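Local coordinates for protein geranylgeranyl pyrophosphate synthase (Corynebacterium glutamicum, PDB 3LMD) that probably condenses allylic diphosphates with isopentenyl diphosphate, with the help of divalent metal ions, to build long-chain prenyl diphosphates, at residues F169-T174 with I196-G201; L203-G208 with A224-G229. All coordinates share one frame; numbering follows the deposited sequence.

Contact 1. Residues F169-T174 with I196-G201; sequences FGELVT and IREKTG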
ATOM      1  N   PHE A 169      -5.199  -8.963   2.043  1.00 23.41           N
ATOM      2  CA  PHE A 169      -4.137  -8.175   1.450  1.00 24.72           C
ATOM      3  C   PHE A 169      -2.743  -8.687   1.889  1.00 24.03           C
ATOM      4  O   PHE A 169      -1.849  -8.815   1.069  1.00 26.50           O
ATOM      5  CB  PHE A 169      -4.340  -6.685   1.780  1.00 20.41           C
ATOM      6  CG  PHE A 169      -3.339  -5.791   1.119  1.00 27.21           C
ATOM      7  CD1 PHE A 169      -3.183  -5.810  -0.261  1.00 31.81           C
ATOM      8  CD2 PHE A 169      -2.536  -4.959   1.867  1.00 31.55           C
ATOM      9  CE1 PHE A 169      -2.251  -4.999  -0.883  1.00 32.43           C
ATOM     10  CE2 PHE A 169      -1.585  -4.127   1.235  1.00 33.80           C
ATOM     11  CZ  PHE A 169      -1.447  -4.170  -0.135  1.00 28.04           C
ATOM     12  N   GLY A 170      -2.590  -9.033   3.153  1.00 24.74           N
ATOM     13  CA  GLY A 170      -1.331  -9.653   3.636  1.00 26.40           C
ATOM     14  C   GLY A 170      -0.985 -10.933   2.856  1.00 26.22           C
ATOM     15  O   GLY A 170       0.161 -11.155   2.461  1.00 22.63           O
ATOM     16  N   GLU A 171      -1.978 -11.772   2.629  1.00 23.12           N
ATOM     17  CA  GLU A 171      -1.786 -12.960   1.762  1.00 28.03           C
ATOM     18  C   GLU A 171      -1.397 -12.644   0.339  1.00 32.14           C
ATOM     19  O   GLU A 171      -0.508 -13.316  -0.213  1.00 27.87           O
ATOM     20  CB  GLU A 171      -3.029 -13.865   1.739  1.00 26.11           C
ATOM     21  CG  GLU A 171      -3.237 -14.575   3.057  1.00 38.86           C
ATOM     22  CD  GLU A 171      -2.059 -15.466   3.384  1.00 51.16           C
ATOM     23  OE1 GLU A 171      -1.907 -16.490   2.688  1.00 46.99           O
ATOM     24  OE2 GLU A 171      -1.276 -15.137   4.311  1.00 64.58           O
ATOM     25  N   LEU A 172      -2.067 -11.661  -0.272  1.00 27.53           N
ATOM     26  CA  LEU A 172      -1.754 -11.285  -1.649  1.00 27.55           C
ATOM     27  C   LEU A 172      -0.324 -10.827  -1.729  1.00 28.08           C
ATOM     28  O   LEU A 172       0.378 -11.160  -2.673  1.00 26.44           O
ATOM     29  CB  LEU A 172      -2.632 -10.116  -2.161  1.00 30.84           C
ATOM     30  CG  LEU A 172      -4.080 -10.283  -2.610  1.00 36.35           C
ATOM     31  CD1 LEU A 172      -4.748  -8.927  -2.764  1.00 36.26           C
ATOM     32  CD2 LEU A 172      -4.169 -11.008  -3.916  1.00 32.94           C
ATOM     33  N   VAL A 173       0.099 -10.021  -0.753  1.00 21.89           N
ATOM     34  CA  VAL A 173       1.455  -9.488  -0.761  1.00 25.13           C
ATOM     35  C   VAL A 173       2.442 -10.650  -0.533  1.00 26.85           C
ATOM     36  O   VAL A 173       3.511 -10.705  -1.140  1.00 25.99           O
ATOM     37  CB  VAL A 173       1.664  -8.408   0.328  1.00 24.70           C
ATOM     38  CG1 VAL A 173       3.149  -8.041   0.402  1.00 25.08           C
ATOM     39  CG2 VAL A 173       0.838  -7.132  -0.027  1.00 25.14           C
ATOM     40  N   THR A 174       2.053 -11.583   0.328  1.00 24.30           N
ATOM     41  CA  THR A 174       2.903 -12.749   0.623  1.00 24.70           C
ATOM     42  C   THR A 174       3.080 -13.559  -0.672  1.00 25.72           C
ATOM     43  O   THR A 174       4.184 -13.987  -0.983  1.00 22.48           O
ATOM     44  CB  THR A 174       2.321 -13.616   1.761  1.00 28.37           C
ATOM     45  OG1 THR A 174       2.275 -12.831   2.958  1.00 24.91           O
ATOM     46  CG2 THR A 174       3.157 -14.910   2.015  1.00 24.37           C
ATOM     47  N   ILE A 196      -0.263 -19.476  -6.324  1.00 23.23           N
ATOM     48  CA  ILE A 196      -1.598 -19.227  -6.894  0.50 23.39           C
ATOM     49  C   ILE A 196      -2.653 -19.010  -5.808  1.00 23.99           C
ATOM     50  O   ILE A 196      -3.460 -18.093  -5.910  1.00 25.39           O
ATOM     51  CB  ILE A 196      -2.059 -20.355  -7.832  0.50 27.64           C
ATOM     52  CG1 ILE A 196      -1.009 -20.599  -8.914  0.50 26.49           C
ATOM     53  CG2 ILE A 196      -3.433 -20.014  -8.446  0.50 24.56           C
ATOM     54  CD1 ILE A 196      -0.636 -19.378  -9.669  0.50 29.03           C
ATOM     55  N   ARG A 197      -2.627 -19.828  -4.768  1.00 23.96           N
ATOM     56  CA  ARG A 197      -3.582 -19.656  -3.648  1.00 22.35           C
ATOM     57  C   ARG A 197      -3.493 -18.230  -3.080  1.00 28.56           C
ATOM     58  O   ARG A 197      -4.518 -17.586  -2.807  1.00 28.15           O
ATOM     59  CB  ARG A 197      -3.294 -20.665  -2.534  1.00 25.54           C
ATOM     60  CG  ARG A 197      -4.266 -20.599  -1.354  1.00 31.65           C
ATOM     61  CD  ARG A 197      -3.893 -21.633  -0.244  1.00 40.45           C
ATOM     62  NE  ARG A 197      -2.465 -21.571   0.084  1.00 44.28           N
ATOM     63  CZ  ARG A 197      -1.913 -20.684   0.910  1.00 49.15           C
ATOM     64  NH1 ARG A 197      -2.673 -19.775   1.521  1.00 45.24           N
ATOM     65  NH2 ARG A 197      -0.595 -20.700   1.119  1.00 42.18           N
ATOM     66  N   GLU A 198      -2.265 -17.737  -2.883  1.00 26.14           N
ATOM     67  CA  GLU A 198      -2.052 -16.404  -2.285  1.00 27.18           C
ATOM     68  C   GLU A 198      -2.248 -15.234  -3.238  1.00 31.91           C
ATOM     69  O   GLU A 198      -2.926 -14.261  -2.907  1.00 33.13           O
ATOM     70  CB  GLU A 198      -0.660 -16.309  -1.645  1.00 26.49           C
ATOM     71  CG  GLU A 198      -0.518 -17.279  -0.470  1.00 28.26           C
ATOM     72  CD  GLU A 198       0.935 -17.497  -0.075  1.00 34.26           C
ATOM     73  OE1 GLU A 198       1.827 -17.164  -0.872  1.00 28.10           O
ATOM     74  OE2 GLU A 198       1.178 -18.039   1.015  1.00 36.90           O
ATOM     75  N   LYS A 199      -1.654 -15.323  -4.417  1.00 25.57           N
ATOM     76  CA  LYS A 199      -1.745 -14.240  -5.393  1.00 31.76           C
ATOM     77  C   LYS A 199      -3.107 -14.098  -6.018  1.00 35.75           C
ATOM     78  O   LYS A 199      -3.500 -12.977  -6.388  1.00 35.46           O
ATOM     79  CB  LYS A 199      -0.757 -14.449  -6.558  1.00 33.53           C
ATOM     80  CG  LYS A 199       0.672 -14.066  -6.283  1.00 35.10           C
ATOM     81  CD  LYS A 199       1.462 -13.892  -7.621  1.00 37.41           C
ATOM     82  CE  LYS A 199       1.078 -12.634  -8.402  1.00 45.39           C
ATOM     83  NZ  LYS A 199       1.952 -12.497  -9.646  1.00 45.95           N
ATOM     84  N   THR A 200      -3.808 -15.216  -6.202  1.00 30.31           N
ATOM     85  CA  THR A 200      -5.077 -15.206  -6.963  1.00 29.39           C
ATOM     86  C   THR A 200      -6.304 -15.702  -6.178  1.00 33.02           C
ATOM     87  O   THR A 200      -7.371 -15.068  -6.199  1.00 31.73           O
ATOM     88  CB  THR A 200      -4.984 -16.088  -8.234  1.00 36.39           C
ATOM     89  OG1 THR A 200      -3.936 -15.606  -9.088  1.00 41.64           O
ATOM     90  CG2 THR A 200      -6.305 -16.071  -9.007  1.00 37.46           C
ATOM     91  N   GLY A 201      -6.178 -16.852  -5.522  1.00 25.28           N
ATOM     92  CA  GLY A 201      -7.354 -17.451  -4.865  1.00 26.65           C
ATOM     93  C   GLY A 201      -7.919 -16.572  -3.760  1.00 30.59           C
ATOM     94  O   GLY A 201      -9.158 -16.453  -3.620  1.00 27.30           O
TER

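Contact 2. Residues L203-G208 with A224-G229; sequences LIASAG and ALKNFG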
ATOM      1  N   LEU A 203      -8.207 -13.476  -3.091  1.00 24.36           N
ATOM      2  CA  LEU A 203      -9.015 -12.287  -3.364  1.00 29.30           C
ATOM      3  C   LEU A 203     -10.379 -12.652  -3.959  1.00 27.71           C
ATOM      4  O   LEU A 203     -11.377 -11.959  -3.725  1.00 30.02           O
ATOM      5  CB  LEU A 203      -8.278 -11.320  -4.281  1.00 29.84           C
ATOM      6  CG  LEU A 203      -8.891  -9.933  -4.497  1.00 26.12           C
ATOM      7  CD1 LEU A 203      -9.163  -9.142  -3.187  1.00 25.81           C
ATOM      8  CD2 LEU A 203      -7.865  -9.154  -5.390  1.00 24.19           C
ATOM      9  N   ILE A 204     -10.429 -13.734  -4.724  1.00 26.75           N
ATOM     10  CA  ILE A 204     -11.725 -14.217  -5.220  1.00 27.06           C
ATOM     11  C   ILE A 204     -12.531 -14.763  -4.038  1.00 26.86           C
ATOM     12  O   ILE A 204     -13.725 -14.478  -3.910  1.00 27.16           O
ATOM     13  CB  ILE A 204     -11.524 -15.271  -6.331  1.00 26.05           C
ATOM     14  CG1 ILE A 204     -10.802 -14.619  -7.518  1.00 30.63           C
ATOM     15  CG2 ILE A 204     -12.853 -15.847  -6.812  1.00 28.14           C
ATOM     16  CD1 ILE A 204     -10.326 -15.645  -8.540  1.00 31.50           C
ATOM     17  N   ALA A 205     -11.872 -15.513  -3.156  1.00 26.31           N
ATOM     18  CA  ALA A 205     -12.479 -15.972  -1.908  1.00 25.43           C
ATOM     19  C   ALA A 205     -13.024 -14.782  -1.123  1.00 28.96           C
ATOM     20  O   ALA A 205     -14.127 -14.849  -0.574  1.00 27.19           O
ATOM     21  CB  ALA A 205     -11.464 -16.770  -1.040  1.00 25.39           C
ATOM     22  N   SER A 206     -12.256 -13.693  -1.085  1.00 26.78           N
ATOM     23  CA  SER A 206     -12.670 -12.498  -0.361  1.00 27.11           C
ATOM     24  C   SER A 206     -13.926 -11.860  -0.958  1.00 25.44           C
ATOM     25  O   SER A 206     -14.762 -11.360  -0.238  1.00 26.01           O
ATOM     26  CB  SER A 206     -11.518 -11.457  -0.353  1.00 28.00           C
ATOM     27  OG  SER A 206     -11.969 -10.238   0.179  1.00 32.82           O
ATOM     28  N   ALA A 207     -14.013 -11.805  -2.276  1.00 23.63           N
ATOM     29  CA  ALA A 207     -15.208 -11.305  -2.937  1.00 26.10           C
ATOM     30  C   ALA A 207     -16.449 -12.110  -2.493  1.00 28.31           C
ATOM     31  O   ALA A 207     -17.490 -11.525  -2.208  1.00 24.43           O
ATOM     32  CB  ALA A 207     -15.048 -11.387  -4.410  1.00 23.47           C
ATOM     33  N   GLY A 208     -16.332 -13.437  -2.420  1.00 23.90           N
ATOM     34  CA  GLY A 208     -17.488 -14.286  -1.980  1.00 23.95           C
ATOM     35  C   GLY A 208     -17.819 -13.997  -0.516  1.00 27.77           C
ATOM     36  O   GLY A 208     -18.976 -13.805  -0.140  1.00 27.91           O
ATOM     37  N   ALA A 224     -19.116 -20.989   2.888  1.00 29.44           N
ATOM     38  CA  ALA A 224     -19.139 -21.789   1.675  1.00 29.84           C
ATOM     39  C   ALA A 224     -18.750 -20.953   0.452  1.00 27.46           C
ATOM     40  O   ALA A 224     -18.081 -21.445  -0.454  1.00 26.68           O
ATOM     41  CB  ALA A 224     -20.536 -22.397   1.466  1.00 30.43           C
ATOM     42  N   LEU A 225     -19.224 -19.709   0.389  1.00 27.01           N
ATOM     43  CA  LEU A 225     -18.954 -18.864  -0.790  1.00 22.84           C
ATOM     44  C   LEU A 225     -17.483 -18.424  -0.820  1.00 25.33           C
ATOM     45  O   LEU A 225     -16.847 -18.352  -1.885  1.00 24.54           O
ATOM     46  CB  LEU A 225     -19.885 -17.619  -0.799  1.00 23.55           C
ATOM     47  CG  LEU A 225     -21.279 -18.096  -1.268  1.00 31.25           C
ATOM     48  CD1 LEU A 225     -22.412 -17.238  -0.648  1.00 27.05           C
ATOM     49  CD2 LEU A 225     -21.360 -18.119  -2.758  1.00 28.62           C
ATOM     50  N   LYS A 226     -16.952 -18.154   0.355  1.00 27.34           N
ATOM     51  CA  LYS A 226     -15.535 -17.895   0.498  1.00 29.66           C
ATOM     52  C   LYS A 226     -14.703 -19.080  -0.053  1.00 31.28           C
ATOM     53  O   LYS A 226     -13.796 -18.903  -0.885  1.00 29.24           O
ATOM     54  CB  LYS A 226     -15.207 -17.686   1.974  1.00 27.06           C
ATOM     55  CG  LYS A 226     -13.706 -17.437   2.188  1.00 30.88           C
ATOM     56  CD  LYS A 226     -13.326 -17.170   3.667  1.00 40.42           C
ATOM     57  CE  LYS A 226     -13.483 -18.405   4.515  1.00 48.74           C
ATOM     58  NZ  LYS A 226     -12.425 -18.427   5.575  1.00 58.44           N
ATOM     59  N   ASN A 227     -15.027 -20.286   0.409  1.00 23.79           N
ATOM     60  CA  ASN A 227     -14.249 -21.481   0.046  1.00 26.06           C
ATOM     61  C   ASN A 227     -14.429 -21.806  -1.426  1.00 24.11           C
ATOM     62  O   ASN A 227     -13.504 -22.289  -2.107  1.00 28.11           O
ATOM     63  CB  ASN A 227     -14.679 -22.672   0.914  1.00 29.34           C
ATOM     64  CG  ASN A 227     -14.215 -22.556   2.371  1.00 30.78           C
ATOM     65  OD1 ASN A 227     -13.426 -21.692   2.731  1.00 38.17           O
ATOM     66  ND2 ASN A 227     -14.717 -23.444   3.207  1.00 33.61           N
ATOM     67  N   PHE A 228     -15.627 -21.541  -1.945  1.00 24.32           N
ATOM     68  CA  PHE A 228     -15.881 -21.761  -3.357  1.00 24.56           C
ATOM     69  C   PHE A 228     -15.010 -20.809  -4.191  1.00 23.66           C
ATOM     70  O   PHE A 228     -14.419 -21.197  -5.185  1.00 22.51           O
ATOM     71  CB  PHE A 228     -17.364 -21.502  -3.692  1.00 23.17           C
ATOM     72  CG  PHE A 228     -17.662 -21.592  -5.166  1.00 27.60           C
ATOM     73  CD1 PHE A 228     -17.773 -22.827  -5.779  1.00 24.50           C
ATOM     74  CD2 PHE A 228     -17.812 -20.436  -5.937  1.00 27.54           C
ATOM     75  CE1 PHE A 228     -18.041 -22.930  -7.152  1.00 31.92           C
ATOM     76  CE2 PHE A 228     -18.058 -20.516  -7.284  1.00 28.07           C
ATOM     77  CZ  PHE A 228     -18.195 -21.779  -7.898  1.00 24.22           C
ATOM     78  N   GLY A 229     -14.935 -19.555  -3.773  1.00 22.08           N
ATOM     79  CA  GLY A 229     -14.095 -18.582  -4.501  1.00 22.51           C
ATOM     80  C   GLY A 229     -12.622 -19.013  -4.472  1.00 26.23           C
ATOM     81  O   GLY A 229     -11.916 -18.879  -5.477  1.00 23.03           O
TER

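Contact 1. Residues F169-T174 with I196-G201
Leu172 and Lys199 have the nearest CA atoms, 4.8 Å apart, where helix 159-181 meets helix 188-214 in the all-helical prenyl synthase fold; the segment axes approach to 7.1 Å and cross at -121°. Residues 197-201 form a pi turn, where Ile196 O accepts from both Thr200 N and Gly201 N. The backbone itself takes part: the CA of Leu172 points its hydrogen at Glu198 O (3.4 Å), and Leu172 CD2 lies against Lys199 O at 3.2 Å.

Glu198 contributes the largest buried area of the contact. Its CB rests on Glu171 O, and its chain, extended beyond CG, runs on to bring the carboxylate up to the Thr174 methyl, with OE2 3.8 Å from CG2. That methyl faces Glu198 because Thr174 has turned its hydroxyl the other way: OG1 lies anti to the carbonyl carbon (chi1 -63°) and bonds back to Gly170 O at 2.7 Å, above the carbonyl plane and on the face opposite Thr174 N.

Glu171 bends at chi2 to reach the guanidinium of Arg197 at its edge, where OE1 and NH1 form a long salt bridge of 3.6 Å. Through NH2 the same guanidinium meets Glu198 OE2 in a weak bond, so it links two carboxylates whose oxygens, Glu171 OE1 and Glu198 OE2, are 3.8 Å apart.

Arg178 pairs with Glu198 OE1 as well. The positive charge of the two arginines probably offsets the repulsion between the glutamates, letting acidic side chains sit together at this helix crossing.

Contact 2. Residues L203-G208 with A224-G229
Ala205 and Gly229 mark the tightest point between these antiparallel helices: their CA atoms are only 4.0 Å apart, and the axes, 155° from parallel, close to 6.9 Å. Small residues make this possible. Gly208 and Gly229 both turn bare backbone to the opposite helix, which lets the axes come this close.

Weak polar contacts come from the backbones thus brought together. Ala205 and Lys226 exchange a reciprocal pair of CA-H...O contacts. Lys226 CA approaches Ala205 O at 3.5 Å with a fairly straight angle of 156° at the hydrogen, whereas Ala205 CA meets Lys226 O at 3.4 Å along a more bent path.

Aliphatic groups pack against backbone carbonyls and against each other. The Ala205 methyl presses on the same carbonyl, with CB 3.2 Å from Lys226 O, and also touches Lys226 CG. Lys226 places that CG anti to its own backbone N (chi1 179°), alongside Ala205, before the chain bends at chi3 and chi4 and carries the ammonium group away. At the Gly229 end, Ile204 lays its CG2 branch 3.4 Å from Gly229 O; at the other end Leu225 CB lies near Gly208 O. Beyond the pair of helices, Phe81 of helix 77-86 packs on Ile204, Ala207 and Phe228.

Close glycine- and alanine-lined packing of this sort favours CA-H...O contacts, and here it joins helices 188-214 and 219-246 in the buried all-helical prenyl synthase core, largely through backbone and short aliphatic groups rather than paired charges.

How the contacts relate
Helix 188-214 serves both contacts: residues 196-201 meet helix 159-181 in contact 1, and residues 203-208 meet helix 219-246 in contact 2. The centres lie about 13 Å apart, and the two touch where Leu172 CD1 packs on Leu203 CD2 at 4.1 Å. Contact 1 is nearer the metal site. The side chain of Lys199 lies about 4 Å from that of Asp115 and about 5 Å from that of Asp119, which bind calcium in a structure of this protein, though none is bound to this chain; Lys199 salt-bridges Glu179 and has a long, weak ion pair with Asp115. Contact 2 lies away from the known sites; contact 1 also reaches the second subunit, through Phe169, Val173 and Thr174.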